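Local coordinates for peptidase M16 inactive domain family protein (Pseudomonas fluorescens, PDB 3GWB) that is related to the M16 zinc peptidases but probably lacks their catalytic activity, at residues 40-46 against 91-97; 21-26 against 194-200; 52-58 against 175-179; 255-261 against 306-312. One frame throughout, in Å; residues are numbered along the deposited sequence.

Contact 1: residues 40-46 against 91-97; sequences LIFAAGS and YKDMAVA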
loop_
_atom_site.group_PDB
_atom_site.type_symbol
_atom_site.label_atom_id
_atom_site.label_comp_id
_atom_site.label_asym_id
_atom_site.label_seq_id
_atom_site.Cartn_x
_atom_site.Cartn_y
_atom_site.Cartn_z
ATOM N N LEU A 40 8.867 8.242 16.824
ATOM C CA LEU A 40 9.300 7.545 18.032
ATOM C C LEU A 40 9.765 6.159 17.628
ATOM O O LEU A 40 9.031 5.399 16.997
ATOM C CB LEU A 40 8.148 7.431 19.036
ATOM C CG LEU A 40 7.841 8.606 19.973
ATOM C CD1 LEU A 40 7.823 9.924 19.215
ATOM C CD2 LEU A 40 6.502 8.351 20.658
ATOM N N ILE A 41 11.000 5.837 17.981
ATOM C CA ILE A 41 11.552 4.538 17.657
ATOM C C ILE A 41 11.798 3.792 18.958
ATOM O O ILE A 41 12.599 4.235 19.777
ATOM C CB ILE A 41 12.898 4.663 16.889
ATOM C CG1 ILE A 41 12.714 5.460 15.591
ATOM C CG2 ILE A 41 13.400 3.284 16.526
ATOM C CD1 ILE A 41 12.389 6.932 15.798
ATOM N N PHE A 42 11.097 2.678 19.153
ATOM C CA PHE A 42 11.241 1.865 20.359
ATOM C C PHE A 42 11.980 0.580 20.025
ATOM O O PHE A 42 11.851 0.057 18.921
ATOM C CB PHE A 42 9.869 1.445 20.923
ATOM C CG PHE A 42 8.973 2.592 21.301
ATOM C CD1 PHE A 42 8.874 2.999 22.615
ATOM C CD2 PHE A 42 8.208 3.246 20.331
ATOM C CE1 PHE A 42 8.028 4.036 22.975
ATOM C CE2 PHE A 42 7.356 4.291 20.684
ATOM C CZ PHE A 42 7.267 4.686 22.008
ATOM N N ALA A 43 12.758 0.078 20.978
ATOM C CA ALA A 43 13.434 -1.204 20.799
ATOM C C ALA A 43 12.339 -2.203 21.183
ATOM O O ALA A 43 12.423 -2.883 22.217
ATOM C CB ALA A 43 14.615 -1.319 21.748
ATOM N N ALA A 44 11.299 -2.262 20.352
ATOM C CA ALA A 44 10.145 -3.132 20.579
ATOM C C ALA A 44 9.743 -3.942 19.343
ATOM O O ALA A 44 8.554 -4.087 19.042
ATOM C CB ALA A 44 8.957 -2.293 21.044
ATOM N N GLY A 45 10.731 -4.460 18.623
ATOM C CA GLY A 45 10.444 -5.264 17.446
ATOM C C GLY A 45 10.257 -6.719 17.825
ATOM O O GLY A 45 10.281 -7.063 19.001
ATOM N N SER A 46 10.088 -7.578 16.825
ATOM C CA SER A 46 9.869 -8.994 17.065
ATOM C C SER A 46 11.016 -9.681 17.803
ATOM O O SER A 46 10.824 -10.737 18.418
ATOM C CB SER A 46 9.583 -9.715 15.741
ATOM O OG SER A 46 10.657 -9.578 14.828
ATOM N N TYR A 91 8.974 -4.076 13.303
ATOM C CA TYR A 91 9.902 -4.860 12.501
ATOM C C TYR A 91 10.670 -5.847 13.369
ATOM O O TYR A 91 10.166 -6.296 14.392
ATOM C CB TYR A 91 10.851 -3.892 11.792
ATOM C CG TYR A 91 10.083 -2.783 11.109
ATOM C CD1 TYR A 91 9.357 -3.033 9.945
ATOM C CD2 TYR A 91 10.000 -1.511 11.675
ATOM C CE1 TYR A 91 8.563 -2.050 9.362
ATOM C CE2 TYR A 91 9.207 -0.516 11.102
ATOM C CZ TYR A 91 8.490 -0.794 9.947
ATOM O OH TYR A 91 7.692 0.171 9.376
ATOM N N LYS A 92 11.889 -6.182 12.957
ATOM C CA LYS A 92 12.717 -7.126 13.695
ATOM C C LYS A 92 13.323 -6.515 14.951
ATOM O O LYS A 92 13.173 -7.061 16.039
ATOM C CB LYS A 92 13.850 -7.652 12.806
ATOM C CG LYS A 92 13.406 -8.479 11.616
ATOM C CD LYS A 92 12.956 -9.853 12.039
ATOM C CE LYS A 92 12.781 -10.771 10.837
ATOM N NZ LYS A 92 12.499 -12.160 11.276
ATOM N N ASP A 93 14.018 -5.390 14.812
ATOM C CA ASP A 93 14.635 -4.786 15.985
ATOM C C ASP A 93 14.028 -3.474 16.469
ATOM O O ASP A 93 14.446 -2.941 17.490
ATOM C CB ASP A 93 16.163 -4.651 15.788
ATOM C CG ASP A 93 16.538 -3.845 14.563
ATOM O OD1 ASP A 93 15.646 -3.541 13.744
ATOM O OD2 ASP A 93 17.741 -3.522 14.413
HETATM N N MSE A 94 13.031 -2.954 15.762
HETATM C CA MSE A 94 12.391 -1.718 16.194
HETATM C C MSE A 94 10.893 -1.703 15.910
HETATM O O MSE A 94 10.380 -2.523 15.147
HETATM C CB MSE A 94 13.050 -0.488 15.538
HETATM C CG MSE A 94 13.089 -0.487 14.007
HETATM SE SE MSE A 94 13.529 1.133 13.280
HETATM C CE MSE A 94 15.275 1.227 13.632
ATOM N N ALA A 95 10.204 -0.779 16.566
ATOM C CA ALA A 95 8.771 -0.573 16.400
ATOM C C ALA A 95 8.638 0.942 16.384
ATOM O O ALA A 95 9.326 1.639 17.136
ATOM C CB ALA A 95 7.991 -1.167 17.571
ATOM N N VAL A 96 7.759 1.456 15.534
ATOM C CA VAL A 96 7.617 2.897 15.427
ATOM C C VAL A 96 6.196 3.418 15.546
ATOM O O VAL A 96 5.220 2.703 15.305
ATOM C CB VAL A 96 8.195 3.397 14.076
ATOM C CG1 VAL A 96 9.582 2.786 13.839
ATOM C CG2 VAL A 96 7.264 3.019 12.935
ATOM N N ALA A 97 6.111 4.676 15.958
ATOM C CA ALA A 97 4.860 5.398 16.077
ATOM C C ALA A 97 5.270 6.784 15.592
ATOM O O ALA A 97 6.262 7.353 16.072
ATOM C CB ALA A 97 4.390 5.440 17.506
HETATM O O HOH W 1 13.775 -4.787 19.292
HETATM O O HOH W 2 11.930 -11.806 14.702
#

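Contact 2: residues 21-26 against 194-200; sequences EGAKVL and AGNVVIA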
loop_
_atom_site.group_PDB
_atom_site.type_symbol
_atom_site.label_atom_id
_atom_site.label_comp_id
_atom_site.label_asym_id
_atom_site.label_seq_id
_atom_site.Cartn_x
_atom_site.Cartn_y
_atom_site.Cartn_z
ATOM N N GLU A 21 13.289 11.131 31.535
ATOM C CA GLU A 21 13.029 9.687 31.568
ATOM C C GLU A 21 14.127 8.892 30.885
ATOM O O GLU A 21 14.062 7.666 30.823
ATOM C CB GLU A 21 11.713 9.327 30.869
ATOM C CG GLU A 21 10.454 9.692 31.602
ATOM C CD GLU A 21 10.295 11.181 31.733
ATOM O OE1 GLU A 21 10.675 11.895 30.778
ATOM O OE2 GLU A 21 9.788 11.633 32.780
ATOM N N GLY A 22 15.125 9.586 30.354
ATOM C CA GLY A 22 16.213 8.902 29.683
ATOM C C GLY A 22 15.985 8.678 28.196
ATOM O O GLY A 22 16.708 7.909 27.566
ATOM N N ALA A 23 14.980 9.334 27.625
ATOM C CA ALA A 23 14.718 9.181 26.197
ATOM C C ALA A 23 15.709 10.019 25.382
ATOM O O ALA A 23 16.003 11.169 25.720
ATOM C CB ALA A 23 13.276 9.599 25.870
ATOM N N LYS A 24 16.224 9.442 24.303
ATOM C CA LYS A 24 17.157 10.162 23.450
ATOM C C LYS A 24 16.359 11.022 22.473
ATOM O O LYS A 24 15.482 10.519 21.779
ATOM C CB LYS A 24 18.016 9.174 22.663
ATOM C CG LYS A 24 18.706 8.129 23.513
ATOM C CD LYS A 24 19.431 7.098 22.645
ATOM C CE LYS A 24 20.555 7.737 21.841
ATOM N NZ LYS A 24 21.567 8.351 22.741
ATOM N N VAL A 25 16.659 12.313 22.428
ATOM C CA VAL A 25 15.974 13.231 21.520
ATOM C C VAL A 25 16.915 13.794 20.441
ATOM O O VAL A 25 18.034 14.220 20.741
ATOM C CB VAL A 25 15.372 14.440 22.289
ATOM C CG1 VAL A 25 14.576 15.316 21.338
ATOM C CG2 VAL A 25 14.493 13.965 23.433
ATOM N N LEU A 26 16.468 13.781 19.186
ATOM C CA LEU A 26 17.253 14.359 18.090
ATOM C C LEU A 26 16.327 15.316 17.354
ATOM O O LEU A 26 15.174 14.978 17.055
ATOM C CB LEU A 26 17.775 13.286 17.138
ATOM C CG LEU A 26 18.933 12.447 17.684
ATOM C CD1 LEU A 26 18.407 11.395 18.666
ATOM C CD2 LEU A 26 19.649 11.785 16.522
ATOM N N ALA A 194 9.691 4.825 28.390
ATOM C CA ALA A 194 10.407 6.011 27.937
ATOM C C ALA A 194 11.913 5.804 27.779
ATOM O O ALA A 194 12.527 6.337 26.856
ATOM C CB ALA A 194 10.132 7.161 28.890
ATOM N N GLY A 195 12.515 5.036 28.680
ATOM C CA GLY A 195 13.944 4.800 28.581
ATOM C C GLY A 195 14.321 3.933 27.390
ATOM O O GLY A 195 15.500 3.808 27.059
ATOM N N ASN A 196 13.319 3.349 26.736
ATOM C CA ASN A 196 13.536 2.460 25.592
ATOM C C ASN A 196 13.160 3.095 24.252
ATOM O O ASN A 196 13.025 2.397 23.244
ATOM C CB ASN A 196 12.710 1.178 25.794
ATOM C CG ASN A 196 13.187 0.026 24.936
ATOM O OD1 ASN A 196 14.375 -0.290 24.916
ATOM N ND2 ASN A 196 12.256 -0.625 24.235
ATOM N N VAL A 197 12.995 4.412 24.234
ATOM C CA VAL A 197 12.603 5.081 22.999
ATOM C C VAL A 197 13.537 6.188 22.521
ATOM O O VAL A 197 14.257 6.813 23.308
ATOM C CB VAL A 197 11.187 5.695 23.140
ATOM C CG1 VAL A 197 11.261 6.970 23.986
ATOM C CG2 VAL A 197 10.589 5.984 21.747
ATOM N N VAL A 198 13.523 6.412 21.212
ATOM C CA VAL A 198 14.294 7.479 20.590
ATOM C C VAL A 198 13.249 8.448 20.054
ATOM O O VAL A 198 12.328 8.032 19.365
ATOM C CB VAL A 198 15.135 6.983 19.396
ATOM C CG1 VAL A 198 15.754 8.182 18.668
ATOM C CG2 VAL A 198 16.233 6.046 19.887
ATOM N N ILE A 199 13.392 9.728 20.370
ATOM C CA ILE A 199 12.437 10.741 19.922
ATOM C C ILE A 199 13.085 11.623 18.864
ATOM O O ILE A 199 14.008 12.372 19.161
ATOM C CB ILE A 199 11.981 11.619 21.111
ATOM C CG1 ILE A 199 11.263 10.750 22.142
ATOM C CG2 ILE A 199 11.067 12.734 20.634
ATOM C CD1 ILE A 199 11.026 11.462 23.455
ATOM N N ALA A 200 12.601 11.527 17.628
ATOM C CA ALA A 200 13.146 12.311 16.525
ATOM C C ALA A 200 12.121 13.342 16.075
ATOM O O ALA A 200 10.955 13.018 15.884
ATOM C CB ALA A 200 13.515 11.385 15.365
#

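Contact 3: residues 52-58 against 175-179; sequences APGVALL and SIPPI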
loop_
_atom_site.group_PDB
_atom_site.type_symbol
_atom_site.label_atom_id
_atom_site.label_comp_id
_atom_site.label_asym_id
_atom_site.label_seq_id
_atom_site.Cartn_x
_atom_site.Cartn_y
_atom_site.Cartn_z
ATOM N N ALA A 52 6.531 -15.461 22.876
ATOM C CA ALA A 52 5.257 -15.125 22.252
ATOM C C ALA A 52 5.421 -14.465 20.881
ATOM O O ALA A 52 5.080 -13.299 20.697
ATOM C CB ALA A 52 4.445 -14.220 23.182
ATOM N N PRO A 53 5.939 -15.215 19.898
ATOM C CA PRO A 53 6.141 -14.690 18.543
ATOM C C PRO A 53 4.930 -13.889 18.067
ATOM O O PRO A 53 3.793 -14.366 18.147
ATOM C CB PRO A 53 6.362 -15.953 17.718
ATOM C CG PRO A 53 7.083 -16.845 18.684
ATOM C CD PRO A 53 6.302 -16.644 19.968
ATOM N N GLY A 54 5.178 -12.670 17.592
ATOM C CA GLY A 54 4.102 -11.819 17.115
ATOM C C GLY A 54 3.508 -10.839 18.123
ATOM O O GLY A 54 2.726 -9.968 17.749
ATOM N N VAL A 55 3.866 -10.954 19.399
ATOM C CA VAL A 55 3.289 -10.048 20.388
ATOM C C VAL A 55 3.732 -8.600 20.147
ATOM O O VAL A 55 2.959 -7.668 20.346
ATOM C CB VAL A 55 3.633 -10.496 21.841
ATOM C CG1 VAL A 55 5.115 -10.300 22.136
ATOM C CG2 VAL A 55 2.778 -9.725 22.831
ATOM N N ALA A 56 4.961 -8.418 19.679
ATOM C CA ALA A 56 5.470 -7.077 19.415
ATOM C C ALA A 56 4.678 -6.405 18.304
ATOM O O ALA A 56 4.268 -5.249 18.418
ATOM C CB ALA A 56 6.950 -7.141 19.031
ATOM N N LEU A 57 4.447 -7.135 17.225
ATOM C CA LEU A 57 3.720 -6.555 16.113
ATOM C C LEU A 57 2.269 -6.276 16.497
ATOM O O LEU A 57 1.697 -5.250 16.125
ATOM C CB LEU A 57 3.802 -7.491 14.909
ATOM C CG LEU A 57 3.684 -6.807 13.547
ATOM C CD1 LEU A 57 4.736 -7.378 12.593
ATOM C CD2 LEU A 57 2.274 -6.986 13.003
ATOM N N LEU A 58 1.679 -7.184 17.262
ATOM C CA LEU A 58 0.296 -7.017 17.682
ATOM C C LEU A 58 0.142 -5.810 18.606
ATOM O O LEU A 58 -0.813 -5.044 18.488
ATOM C CB LEU A 58 -0.180 -8.291 18.380
ATOM C CG LEU A 58 -1.676 -8.466 18.640
ATOM C CD1 LEU A 58 -2.487 -8.148 17.389
ATOM C CD2 LEU A 58 -1.919 -9.909 19.095
ATOM N N SER A 175 0.847 -19.263 17.371
ATOM C CA SER A 175 1.283 -18.318 18.393
ATOM C C SER A 175 0.368 -17.108 18.610
ATOM O O SER A 175 0.393 -16.499 19.682
ATOM C CB SER A 175 2.701 -17.841 18.057
ATOM O OG SER A 175 3.268 -17.113 19.129
ATOM N N ILE A 176 -0.442 -16.768 17.612
ATOM C CA ILE A 176 -1.325 -15.604 17.712
ATOM C C ILE A 176 -2.593 -15.776 18.554
ATOM O O ILE A 176 -2.902 -14.930 19.395
ATOM C CB ILE A 176 -1.726 -15.093 16.297
ATOM C CG1 ILE A 176 -0.480 -14.618 15.544
ATOM C CG2 ILE A 176 -2.722 -13.957 16.398
ATOM C CD1 ILE A 176 0.268 -13.514 16.240
ATOM N N PRO A 177 -3.345 -16.872 18.346
ATOM C CA PRO A 177 -4.571 -17.074 19.126
ATOM C C PRO A 177 -4.425 -16.913 20.639
ATOM O O PRO A 177 -5.206 -16.199 21.265
ATOM C CB PRO A 177 -5.004 -18.482 18.727
ATOM C CG PRO A 177 -4.543 -18.580 17.316
ATOM C CD PRO A 177 -3.155 -17.972 17.383
ATOM N N PRO A 178 -3.417 -17.560 21.244
ATOM C CA PRO A 178 -3.173 -17.493 22.690
ATOM C C PRO A 178 -2.860 -16.119 23.301
ATOM O O PRO A 178 -3.131 -15.898 24.485
ATOM C CB PRO A 178 -2.015 -18.470 22.889
ATOM C CG PRO A 178 -2.187 -19.438 21.768
ATOM C CD PRO A 178 -2.496 -18.522 20.620
ATOM N N ILE A 179 -2.296 -15.203 22.515
ATOM C CA ILE A 179 -1.945 -13.872 23.041
ATOM C C ILE A 179 -3.118 -13.160 23.716
ATOM O O ILE A 179 -4.142 -12.905 23.095
ATOM C CB ILE A 179 -1.388 -12.952 21.930
ATOM C CG1 ILE A 179 -0.155 -13.593 21.291
ATOM C CG2 ILE A 179 -1.015 -11.589 22.515
ATOM C CD1 ILE A 179 0.919 -13.961 22.273
#

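Contact 4: residues 255-261 against 306-312; sequences AQLGIDR and MQARGPF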
loop_
_atom_site.group_PDB
_atom_site.type_symbol
_atom_site.label_atom_id
_atom_site.label_comp_id
_atom_site.label_asym_id
_atom_site.label_seq_id
_atom_site.Cartn_x
_atom_site.Cartn_y
_atom_site.Cartn_z
ATOM N N ALA A 255 21.523 -15.802 0.380
ATOM C CA ALA A 255 21.824 -14.918 1.487
ATOM C C ALA A 255 22.887 -15.457 2.424
ATOM O O ALA A 255 23.249 -16.631 2.378
ATOM C CB ALA A 255 20.542 -14.636 2.281
ATOM N N GLN A 256 23.374 -14.558 3.272
ATOM C CA GLN A 256 24.366 -14.856 4.288
ATOM C C GLN A 256 24.323 -13.663 5.213
ATOM O O GLN A 256 23.668 -12.665 4.902
ATOM C CB GLN A 256 25.761 -15.022 3.680
ATOM C CG GLN A 256 26.240 -13.888 2.798
ATOM C CD GLN A 256 27.630 -14.165 2.239
ATOM O OE1 GLN A 256 28.643 -13.947 2.914
ATOM N NE2 GLN A 256 27.681 -14.673 1.014
ATOM N N LEU A 257 24.995 -13.759 6.353
ATOM C CA LEU A 257 24.991 -12.660 7.301
ATOM C C LEU A 257 25.691 -11.441 6.730
ATOM O O LEU A 257 26.792 -11.540 6.190
ATOM C CB LEU A 257 25.669 -13.079 8.606
ATOM C CG LEU A 257 24.949 -14.157 9.416
ATOM C CD1 LEU A 257 25.717 -14.425 10.711
ATOM C CD2 LEU A 257 23.533 -13.694 9.730
ATOM N N GLY A 258 25.037 -10.291 6.844
ATOM C CA GLY A 258 25.611 -9.058 6.343
ATOM C C GLY A 258 26.261 -8.304 7.482
ATOM O O GLY A 258 26.877 -8.905 8.362
ATOM N N ILE A 259 26.116 -6.985 7.480
ATOM C CA ILE A 259 26.703 -6.164 8.528
ATOM C C ILE A 259 25.631 -5.641 9.476
ATOM O O ILE A 259 24.438 -5.747 9.196
ATOM C CB ILE A 259 27.429 -4.940 7.932
ATOM C CG1 ILE A 259 26.446 -4.136 7.075
ATOM C CG2 ILE A 259 28.623 -5.391 7.104
ATOM C CD1 ILE A 259 26.894 -2.717 6.791
ATOM N N ASP A 260 26.064 -5.096 10.610
ATOM C CA ASP A 260 25.130 -4.496 11.549
ATOM C C ASP A 260 25.132 -3.019 11.150
ATOM O O ASP A 260 26.081 -2.545 10.525
ATOM C CB ASP A 260 25.572 -4.690 13.008
ATOM C CG ASP A 260 27.019 -4.326 13.241
ATOM O OD1 ASP A 260 27.459 -3.268 12.748
ATOM O OD2 ASP A 260 27.714 -5.100 13.934
ATOM N N ARG A 261 24.067 -2.307 11.499
ATOM C CA ARG A 261 23.901 -0.911 11.118
ATOM C C ARG A 261 25.023 0.078 11.428
ATOM O O ARG A 261 25.270 0.995 10.639
ATOM C CB ARG A 261 22.585 -0.373 11.687
ATOM C CG ARG A 261 22.215 1.018 11.180
ATOM C CD ARG A 261 21.888 1.008 9.692
ATOM N NE ARG A 261 21.622 2.343 9.156
ATOM C CZ ARG A 261 22.556 3.269 8.942
ATOM N NH1 ARG A 261 23.827 3.010 9.218
ATOM N NH2 ARG A 261 22.223 4.452 8.433
HETATM N N MSE A 306 20.997 -4.306 10.993
HETATM C CA MSE A 306 20.178 -4.165 12.183
HETATM C C MSE A 306 21.088 -4.046 13.394
HETATM O O MSE A 306 22.307 -3.951 13.243
HETATM C CB MSE A 306 19.255 -5.371 12.325
HETATM C CG MSE A 306 18.312 -5.554 11.146
HETATM SE SE MSE A 306 17.104 -6.871 11.417
HETATM C CE MSE A 306 17.938 -8.232 10.701
ATOM N N GLN A 307 20.500 -4.042 14.590
ATOM C CA GLN A 307 21.280 -3.925 15.818
ATOM C C GLN A 307 22.351 -5.001 15.785
ATOM O O GLN A 307 23.518 -4.736 16.050
ATOM C CB GLN A 307 20.381 -4.106 17.041
ATOM C CG GLN A 307 21.017 -3.681 18.353
ATOM C CD GLN A 307 20.038 -3.770 19.517
ATOM O OE1 GLN A 307 19.660 -4.864 19.945
ATOM N NE2 GLN A 307 19.611 -2.613 20.025
ATOM N N ALA A 308 21.940 -6.221 15.464
ATOM C CA ALA A 308 22.876 -7.328 15.346
ATOM C C ALA A 308 23.077 -7.487 13.844
ATOM O O ALA A 308 22.429 -6.792 13.058
ATOM C CB ALA A 308 22.283 -8.596 15.943
ATOM N N ARG A 309 23.962 -8.388 13.434
ATOM C CA ARG A 309 24.206 -8.581 12.012
ATOM C C ARG A 309 22.934 -8.892 11.235
ATOM O O ARG A 309 22.268 -9.910 11.469
ATOM C CB ARG A 309 25.227 -9.693 11.783
ATOM C CG ARG A 309 26.643 -9.302 12.158
ATOM C CD ARG A 309 27.598 -10.451 11.913
ATOM N NE ARG A 309 27.883 -10.661 10.496
ATOM C CZ ARG A 309 28.495 -11.740 10.020
ATOM N NH1 ARG A 309 28.874 -12.701 10.850
ATOM N NH2 ARG A 309 28.746 -11.856 8.723
ATOM N N GLY A 310 22.598 -7.993 10.317
ATOM C CA GLY A 310 21.421 -8.175 9.496
ATOM C C GLY A 310 21.819 -9.020 8.306
ATOM O O GLY A 310 23.001 -9.270 8.099
ATOM N N PRO A 311 20.868 -9.463 7.488
ATOM C CA PRO A 311 21.262 -10.285 6.348
ATOM C C PRO A 311 21.623 -9.536 5.061
ATOM O O PRO A 311 21.291 -8.364 4.882
ATOM C CB PRO A 311 20.040 -11.160 6.151
ATOM C CG PRO A 311 18.927 -10.158 6.391
ATOM C CD PRO A 311 19.398 -9.417 7.626
ATOM N N PHE A 312 22.336 -10.233 4.187
ATOM C CA PHE A 312 22.669 -9.726 2.870
ATOM C C PHE A 312 21.870 -10.726 2.050
ATOM O O PHE A 312 21.996 -11.941 2.254
ATOM C CB PHE A 312 24.148 -9.870 2.523
ATOM C CG PHE A 312 24.421 -9.694 1.052
ATOM C CD1 PHE A 312 24.400 -8.427 0.469
ATOM C CD2 PHE A 312 24.631 -10.804 0.233
ATOM C CE1 PHE A 312 24.562 -8.271 -0.913
ATOM C CE2 PHE A 312 24.795 -10.662 -1.150
ATOM C CZ PHE A 312 24.766 -9.390 -1.724
HETATM O O HOH W 3 23.325 -6.288 6.638
#

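Contact 1: residues 40-46 against 91-97
L40, I41 and F42 pair with A97, V96 and A95 as antiparallel strands, whose short axes make 157° with each other. L40 with A97 and F42 with A95 are hydrogen-bonded pairs, while I41 with V96 is the non-hydrogen-bonded pair between them. F42 N reaches A95 O at 2.9 Å in a nearly straight bond, and the same oxygen lies at the edge of the F42 ring, in its plane. On the face of L40 and F42 the opposing residues are alanines, small enough to let F42 CE2 approach A97 CB at 4.5 Å; F115 and V119 of helix 105-120 pack on this face. On the other face I41 lies alongside M94, a selenomethionine, the two pointing the same way. The I41 branch CG2 stands anti to the backbone N, because CG1 takes the place beside it (chi1 -59°), and CG2 therefore meets M94 SE at 3.9 Å; F377 of helix 365-377 packs on both residues.

Beyond F42 the chain makes an inverse gamma turn centred on A43, and A44 CB then rests 3.8 Å from A95 CB. Glycine suits position 45, since a CB would collide with the backbone of 91-94; its N donates to a water, which weakly bonds D93 O. S46 N returns to bond Y91 O at 2.8 Å, and S46 OG finds its protein partner in S169 OG. An antiparallel pair that frays into loops in this way belongs to the mixed, helix-backed sheet of the first half of an M16 α/β fold.

Contact 2: residues 21-26 against 194-200
I199 is held to strand 24-26 by both its backbone N and its backbone O, the N donating to K24 O at 2.6 Å and the O accepting L26 N at 2.8 Å. The first bond is nearly linear, 177° at the hydrogen, whereas K24 N to V197 O, at 3.4 Å, is weak. Bonding two different residues that flank its bridge partner V25 is the signature of parallel pairing, and V25 turns its CA hydrogen to I199 O.

Side chains fill in around this ladder. A23 CB touches both V197 CG1 and I199 CD1, 3.8 Å from each; the extended outer arm of I199 (chi2 169°) carries CD1 back to the alanine. The V25 and I199 side chains cross at a slant, V25 CG2 4.1 Å from I199 CB. Before the strands begin, E21 CB presses on A194 CB at a tight 3.3 Å, and the glutamate then bends so that OE1 leaves to bond S218 OG. G22 has a positive phi that favours glycine.

Helix 207-220 packs on A23, V25 and I199, helix 365-377 on L26 and A200, and strand 35-42 lies along 197-203. Main-chain bonds thus set the direction, while mostly aliphatic side chains pack on both faces, K24 staying partly exposed.

Contact 3: residues 52-58 against 175-179
S175 OG donates to P53 O across 3.0 Å, the one polar link between the two segments. The hydroxyl lies in the carbonyl plane on a lone pair, with a C=O...donor angle of 123°, and its position opposite the backbone N about CA-CB (chi1 -169°) brings it there. It also brushes the proline ring, 3.2 Å from P53 CD. Replacing the serine by alanine removes the hydroxyl and would probably leave P53 O without this donor, loosening the loop from the turn.

The turn itself is a type II from A52 to V55, with G54 at its third position and also at the N-cap of the helix. Its positive phi demands glycine, and a CB would strike I176 CD1, which lies 4.3 Å from G54 CA.

Apolar contacts centre on I179. Its CD1 touches A52 CB at 3.7 Å, while its CG2 meets L58 CD2 at 3.9 Å as the two side chains slide past each other in opposite directions; V55 CG2 completes the patch.

Helix 55-62 probably corresponds to the helix bearing the HXXEH zinc motif in active M16 peptidases, a motif this sequence lacks. Its start packs against 175-179 beside helix 181-191, with L184 on V55 and I179, and helix 126-143, whose L129, I132 and M136 cover L58 and whose K133 bonds I179 O.

Contact 4: residues 255-261 against 306-312
Q256 and F312 form a hydrogen-bonded antiparallel pair where strands 249-257 and 311-319 of the second, five-stranded sheet run side by side. F312 N bonds Q256 O at 2.9 Å and Q256 N returns to F312 O. From G258 on the main-chain bonds are less regular: G258 N to G310 O is short at 2.6 Å, G310 N reaches I259 O, and R261 N donates to M306 O. Glycines fit this close approach, for a CB on G258 would be tight against G310 O and one on G310 would crowd M306 N.

The side-chain hydrogen bonds are made by R309. Its NE donates to G258 O at 2.9 Å, with the oxygen in the guanidinium plane, and NH2 adds a weak bond to L257 O. A bend at chi3 (74°) folds the chain back so that the R309 and L257 side chains cross at about a right angle, L257 CB lying 3.3 Å above one face of the guanidinium, toward its rim; NH1 makes a salt bridge with E235. A leucine here would probably leave G258 O without its side-chain donor and E235 without its positive mate. The R261 guanidinium leads away from 306-312, NH2 bonding Y384 OH and the group making a cation-pi contact with Y266.

Apolar packing lies mostly beyond the pair. F312 extends anti to its own N (chi1 165°) toward F303 and L276, the latter on helix 266-277, while P311 packs on L159 and Y160 of helix 147-160. I259 O takes two donors: a water at 2.8 Å, and G310 N at 3.1 Å, which comes from well above the carbonyl plane.

Contacts 1 and 2 belong to one sheet: strand 35-42 adjoins strand 197-203, and I41 O lies 2.8 Å from V198 N, probably hydrogen-bonded. Contact 3 adds the following helix, with A56 CB 3.3 Å from G45 O, so that the loop end of contact 1, at A44-S46, lies against the helix start. Contact 4 is in the second sheet, its centre about 17 Å from that of contact 1, yet their loops meet: D93 OD2 approaches Q307 N at 2.8 Å, a probable hydrogen bond, and K92 CB packs on M306 SE. Contact 1 thus touches the other three, whereas contact 4 stays clear of contacts 2 and 3, with nearest atoms about 8 and 12 Å away.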